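Local coordinates for protein ribulose-1,5-bisphosphate carboxylase/oxygenase large subunit (PDB 3QFW) that is a Rubisco-like protein, probably a magnesium-dependent lyase related to the carbon-fixing carboxylase, though its own reaction is uncertain, at residues R305-A319 with L330-I342. Sequence-based numbering, arbitrary orientation.
With SO4 (sulfate ion), chain G.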
loop_
_atom_site.group_PDB
_atom_site.type_symbol
_atom_site.label_atom_id
_atom_site.label_comp_id
_atom_site.label_asym_id
_atom_site.label_seq_id
_atom_site.Cartn_x
_atom_site.Cartn_y
_atom_site.Cartn_z
ATOM N N ARG B 305 13.351 8.336 16.666
ATOM C CA ARG B 305 13.690 9.204 17.808
ATOM C C ARG B 305 14.721 10.286 17.538
ATOM O O ARG B 305 14.671 11.369 18.138
ATOM C CB ARG B 305 14.317 8.375 18.912
ATOM C CG ARG B 305 13.475 7.410 19.662
ATOM C CD ARG B 305 14.457 6.641 20.516
ATOM N NE ARG B 305 13.852 5.613 21.336
ATOM C CZ ARG B 305 14.505 4.543 21.767
ATOM N NH1 ARG B 305 15.778 4.358 21.430
ATOM N NH2 ARG B 305 13.875 3.648 22.507
ATOM N N ASP B 306 15.702 9.966 16.702
ATOM C CA ASP B 306 16.895 10.799 16.587
ATOM C C ASP B 306 16.650 12.107 15.838
ATOM O O ASP B 306 15.626 12.268 15.169
ATOM C CB ASP B 306 18.042 9.996 15.968
ATOM C CG ASP B 306 18.514 8.868 16.875
ATOM O OD1 ASP B 306 18.120 8.855 18.058
ATOM O OD2 ASP B 306 19.273 7.993 16.414
ATOM N N PRO B 307 17.589 13.061 15.960
ATOM C CA PRO B 307 17.448 14.313 15.212
ATOM C C PRO B 307 17.127 14.047 13.744
ATOM O O PRO B 307 17.731 13.173 13.125
ATOM C CB PRO B 307 18.828 14.954 15.353
ATOM C CG PRO B 307 19.309 14.464 16.696
ATOM C CD PRO B 307 18.828 13.030 16.758
ATOM N N PHE B 308 16.186 14.817 13.210
ATOM C CA PHE B 308 15.673 14.653 11.857
ATOM C C PHE B 308 15.113 16.024 11.494
ATOM O O PHE B 308 13.984 16.361 11.850
ATOM C CB PHE B 308 14.580 13.576 11.878
ATOM C CG PHE B 308 14.042 13.201 10.518
ATOM C CD1 PHE B 308 14.892 12.995 9.437
ATOM C CD2 PHE B 308 12.679 13.012 10.337
ATOM C CE1 PHE B 308 14.380 12.631 8.189
ATOM C CE2 PHE B 308 12.169 12.645 9.082
ATOM C CZ PHE B 308 13.029 12.458 8.024
ATOM N N GLY B 309 15.925 16.841 10.830
ATOM C CA GLY B 309 15.620 18.260 10.726
ATOM C C GLY B 309 15.149 18.842 12.058
ATOM O O GLY B 309 15.680 18.514 13.122
ATOM N N LYS B 310 14.131 19.696 11.990
ATOM C CA LYS B 310 13.494 20.278 13.165
ATOM C C LYS B 310 12.278 19.479 13.644
ATOM O O LYS B 310 11.472 19.994 14.420
ATOM C CB LYS B 310 13.054 21.710 12.851
ATOM C CG LYS B 310 14.198 22.715 12.771
ATOM C CD LYS B 310 13.777 23.986 12.039
ATOM C CE LYS B 310 13.739 23.764 10.530
ATOM N NZ LYS B 310 13.337 24.988 9.770
ATOM N N LEU B 311 12.148 18.231 13.193
ATOM C CA LEU B 311 10.944 17.441 13.458
ATOM C C LEU B 311 10.904 16.753 14.821
ATOM O O LEU B 311 11.907 16.217 15.283
ATOM C CB LEU B 311 10.762 16.384 12.368
ATOM C CG LEU B 311 10.675 16.986 10.963
ATOM C CD1 LEU B 311 10.255 15.927 9.967
ATOM C CD2 LEU B 311 9.701 18.145 10.966
ATOM N N ASN B 312 9.728 16.737 15.439
ATOM C CA ASN B 312 9.547 16.009 16.695
ATOM C C ASN B 312 9.886 14.528 16.544
ATOM O O ASN B 312 9.764 13.953 15.451
ATOM C CB ASN B 312 8.104 16.142 17.190
ATOM C CG ASN B 312 7.786 17.527 17.709
ATOM O OD1 ASN B 312 8.664 18.223 18.226
ATOM N ND2 ASN B 312 6.526 17.935 17.582
ATOM N N ALA B 313 10.304 13.914 17.643
ATOM C CA ALA B 313 10.518 12.472 17.696
ATOM C C ALA B 313 9.174 11.748 17.704
ATOM O O ALA B 313 8.159 12.321 18.096
ATOM C CB ALA B 313 11.327 12.110 18.960
ATOM N N CYS B 314 9.182 10.495 17.252
ATOM C CA CYS B 314 8.016 9.610 17.262
ATOM C C CYS B 314 8.356 8.469 18.219
ATOM O O CYS B 314 9.473 7.956 18.169
ATOM C CB CYS B 314 7.785 9.073 15.828
ATOM S SG CYS B 314 6.634 7.672 15.627
ATOM N N ILE B 315 7.441 8.078 19.107
ATOM C CA ILE B 315 7.773 7.015 20.068
ATOM C C ILE B 315 7.714 5.632 19.426
ATOM O O ILE B 315 6.665 5.209 18.955
ATOM C CB ILE B 315 6.842 6.976 21.305
ATOM C CG1 ILE B 315 6.447 8.382 21.764
ATOM C CG2 ILE B 315 7.493 6.178 22.434
ATOM C CD1 ILE B 315 5.083 8.797 21.229
ATOM N N PRO B 316 8.843 4.909 19.434
ATOM C CA PRO B 316 8.815 3.540 18.920
ATOM C C PRO B 316 7.963 2.682 19.840
ATOM O O PRO B 316 8.110 2.751 21.063
ATOM C CB PRO B 316 10.277 3.089 18.989
ATOM C CG PRO B 316 11.077 4.307 19.387
ATOM C CD PRO B 316 10.138 5.266 20.038
ATOM N N THR B 317 7.068 1.891 19.265
ATOM C CA THR B 317 6.142 1.117 20.067
ATOM C C THR B 317 6.201 -0.361 19.714
ATOM O O THR B 317 5.392 -0.850 18.911
ATOM C CB THR B 317 4.724 1.660 19.895
ATOM O OG1 THR B 317 4.721 3.060 20.190
ATOM C CG2 THR B 317 3.745 0.931 20.793
ATOM N N PRO B 318 7.159 -1.085 20.312
ATOM C CA PRO B 318 7.398 -2.496 19.986
ATOM C C PRO B 318 6.261 -3.371 20.469
ATOM O O PRO B 318 5.667 -3.092 21.514
ATOM C CB PRO B 318 8.660 -2.850 20.795
ATOM C CG PRO B 318 9.177 -1.599 21.324
ATOM C CD PRO B 318 8.090 -0.591 21.341
ATOM N N ALA B 319 6.004 -4.441 19.729
ATOM C CA ALA B 319 4.932 -5.374 20.043
ATOM C C ALA B 319 5.389 -6.805 19.787
ATOM O O ALA B 319 6.180 -7.070 18.886
ATOM C CB ALA B 319 3.694 -5.061 19.234
ATOM N N LEU B 330 13.920 -5.258 27.466
ATOM C CA LEU B 330 13.511 -4.330 26.417
ATOM C C LEU B 330 13.861 -2.883 26.752
ATOM O O LEU B 330 14.147 -2.086 25.863
ATOM C CB LEU B 330 12.026 -4.488 26.088
ATOM C CG LEU B 330 11.706 -5.824 25.415
ATOM C CD1 LEU B 330 10.211 -5.969 25.234
ATOM C CD2 LEU B 330 12.428 -5.937 24.078
ATOM N N LEU B 331 13.832 -2.539 28.034
ATOM C CA LEU B 331 14.191 -1.189 28.435
ATOM C C LEU B 331 15.697 -0.996 28.381
ATOM O O LEU B 331 16.174 0.110 28.126
ATOM C CB LEU B 331 13.637 -0.858 29.817
ATOM C CG LEU B 331 12.161 -0.443 29.884
ATOM C CD1 LEU B 331 11.611 0.014 28.555
ATOM C CD2 LEU B 331 11.298 -1.542 30.456
ATOM N N ARG B 332 16.448 -2.071 28.617
ATOM C CA ARG B 332 17.894 -2.025 28.399
ATOM C C ARG B 332 18.157 -1.843 26.906
ATOM O O ARG B 332 19.004 -1.050 26.497
ATOM C CB ARG B 332 18.568 -3.304 28.892
ATOM C CG ARG B 332 18.652 -3.410 30.418
ATOM C CD ARG B 332 19.079 -4.815 30.871
ATOM N NE ARG B 332 18.847 -5.001 32.309
ATOM C CZ ARG B 332 18.304 -6.088 32.850
ATOM N NH1 ARG B 332 17.941 -7.112 32.087
ATOM N NH2 ARG B 332 18.112 -6.155 34.155
ATOM N N PHE B 333 17.417 -2.594 26.100
ATOM C CA PHE B 333 17.608 -2.554 24.659
ATOM C C PHE B 333 17.270 -1.190 24.068
ATOM O O PHE B 333 18.062 -0.605 23.327
ATOM C CB PHE B 333 16.752 -3.622 23.972
ATOM C CG PHE B 333 17.066 -3.779 22.512
ATOM C CD1 PHE B 333 18.167 -4.516 22.113
ATOM C CD2 PHE B 333 16.280 -3.168 21.545
ATOM C CE1 PHE B 333 18.479 -4.658 20.774
ATOM C CE2 PHE B 333 16.580 -3.303 20.205
ATOM C CZ PHE B 333 17.675 -4.049 19.812
ATOM N N TYR B 334 16.086 -0.689 24.401
ATOM C CA TYR B 334 15.562 0.505 23.751
ATOM C C TYR B 334 15.824 1.800 24.500
ATOM O O TYR B 334 15.667 2.885 23.948
ATOM C CB TYR B 334 14.051 0.361 23.531
ATOM C CG TYR B 334 13.656 -0.646 22.469
ATOM C CD1 TYR B 334 13.860 -0.372 21.122
ATOM C CD2 TYR B 334 13.051 -1.850 22.811
ATOM C CE1 TYR B 334 13.497 -1.278 20.139
ATOM C CE2 TYR B 334 12.677 -2.775 21.827
ATOM C CZ TYR B 334 12.904 -2.474 20.490
ATOM O OH TYR B 334 12.544 -3.367 19.495
ATOM N N GLY B 335 16.229 1.705 25.763
ATOM C CA GLY B 335 16.248 2.894 26.585
ATOM C C GLY B 335 14.815 3.164 26.988
ATOM O O GLY B 335 13.926 2.372 26.674
ATOM N N GLN B 336 14.580 4.286 27.662
ATOM C CA GLN B 336 13.269 4.564 28.245
ATOM C C GLN B 336 12.356 5.390 27.344
ATOM O O GLN B 336 11.190 5.598 27.671
ATOM C CB GLN B 336 13.422 5.246 29.612
ATOM C CG GLN B 336 14.041 4.354 30.666
ATOM C CD GLN B 336 14.324 5.091 31.962
ATOM O OE1 GLN B 336 13.673 6.088 32.280
ATOM N NE2 GLN B 336 15.305 4.610 32.712
ATOM N N ASP B 337 12.893 5.867 26.223
ATOM C CA ASP B 337 12.090 6.583 25.234
ATOM C C ASP B 337 11.413 5.585 24.285
ATOM O O ASP B 337 11.747 5.487 23.100
ATOM C CB ASP B 337 12.944 7.580 24.452
ATOM C CG ASP B 337 13.260 8.840 25.245
ATOM O OD1 ASP B 337 12.568 9.122 26.250
ATOM O OD2 ASP B 337 14.200 9.559 24.844
ATOM N N VAL B 338 10.453 4.853 24.833
ATOM C CA VAL B 338 9.836 3.724 24.153
ATOM C C VAL B 338 8.492 3.461 24.817
ATOM O O VAL B 338 8.313 3.749 26.007
ATOM C CB VAL B 338 10.721 2.467 24.275
ATOM C CG1 VAL B 338 10.798 2.005 25.734
ATOM C CG2 VAL B 338 10.212 1.339 23.379
ATOM N N MET B 339 7.538 2.945 24.053
ATOM C CA MET B 339 6.268 2.497 24.624
ATOM C C MET B 339 6.099 0.994 24.377
ATOM O O MET B 339 5.937 0.556 23.232
ATOM C CB MET B 339 5.096 3.286 24.025
ATOM C CG MET B 339 3.720 2.987 24.640
ATOM S SD MET B 339 2.474 4.255 24.272
ATOM C CE MET B 339 2.529 4.277 22.467
ATOM N N LEU B 340 6.150 0.204 25.446
ATOM C CA LEU B 340 6.025 -1.247 25.317
ATOM C C LEU B 340 4.575 -1.686 25.146
ATOM O O LEU B 340 3.726 -1.431 25.991
ATOM C CB LEU B 340 6.657 -1.958 26.527
ATOM C CG LEU B 340 8.111 -1.606 26.850
ATOM C CD1 LEU B 340 8.561 -2.343 28.100
ATOM C CD2 LEU B 340 9.050 -1.902 25.692
ATOM N N LEU B 341 4.285 -2.358 24.040
ATOM C CA LEU B 341 2.929 -2.848 23.819
ATOM C C LEU B 341 2.808 -4.279 24.310
ATOM O O LEU B 341 3.478 -5.168 23.796
ATOM C CB LEU B 341 2.573 -2.755 22.335
ATOM C CG LEU B 341 1.176 -3.193 21.901
ATOM C CD1 LEU B 341 0.133 -2.291 22.511
ATOM C CD2 LEU B 341 1.090 -3.167 20.371
ATOM N N ILE B 342 1.994 -4.503 25.337
ATOM C CA ILE B 342 1.592 -5.868 25.655
ATOM C C ILE B 342 0.118 -6.089 25.325
ATOM O O ILE B 342 -0.214 -6.754 24.345
ATOM C CB ILE B 342 1.829 -6.228 27.116
ATOM C CG1 ILE B 342 1.568 -7.724 27.322
ATOM C CG2 ILE B 342 0.916 -5.407 28.012
ATOM C CD1 ILE B 342 1.878 -8.577 26.089
HETATM S S SO4 G . 15.595 -9.476 34.566
HETATM O O1 SO4 G . 14.272 -8.853 34.635
HETATM O O2 SO4 G . 15.464 -10.895 34.900
HETATM O O3 SO4 G . 16.504 -8.838 35.508
HETATM O O4 SO4 G . 16.135 -9.326 33.213
#
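Arg305, the last residue of helix 294-305, reaches across to the carbonyls of Tyr334 and Asp337, where helix 327-334 gives way to the next strand. With CG anti to the carbonyl carbon (chi1 -70°) and the chain extended as far as NE, CB and CG serve as a spacer. CD comes near first, 3.9 Å from Asp337 O; NE donates to that same oxygen at 2.7 Å, and NH2 joins it from above the carbonyl plane. CZ sits 3.0 Å from Tyr334 O, which lies at the guanidinium edge, too close to NH2 for the detail to be trusted; NH2 also rests against Tyr334 CB and Val338 CB. Arginine suits the place because its long chain carries several N-H donors to two backbone oxygens. With an alanine here, Asp337 O would probably lose both donors and Tyr334 O its guanidinium neighbour, leaving the helix-to-strand turn less firmly held. The Asp337 carboxylate pairs with Arg123 of helix 118-126 in a salt bridge.

Strands 315-319 and 339-341 run side by side in the same direction, with helix 327-334 between them in sequence: a beta-alpha-beta unit of the TIM barrel that forms the Rubisco family's catalytic domain. Met339 N donates to Pro316 O almost straight (176°), and Leu341 N reaches Pro318 O at 3.0 Å. The prolines, lacking an N-H, contribute their carbonyls to this strand pairing. Pro318 also lays CG over one face of the Tyr334 ring, toward its rim and 4.1 Å from its centroid, a CH-pi contact suited to proline's rigid ring, while the phenol OH bonds to Asn285. Val338 sets CG2 against Pro318 CD at 3.5 Å, its compact branch fitting beside the ring. Alongside Thr317, whose OG1 donates to Ile315 O, Met339 bends (chi3 56°) to bring CE within 3.4 Å of that OG1.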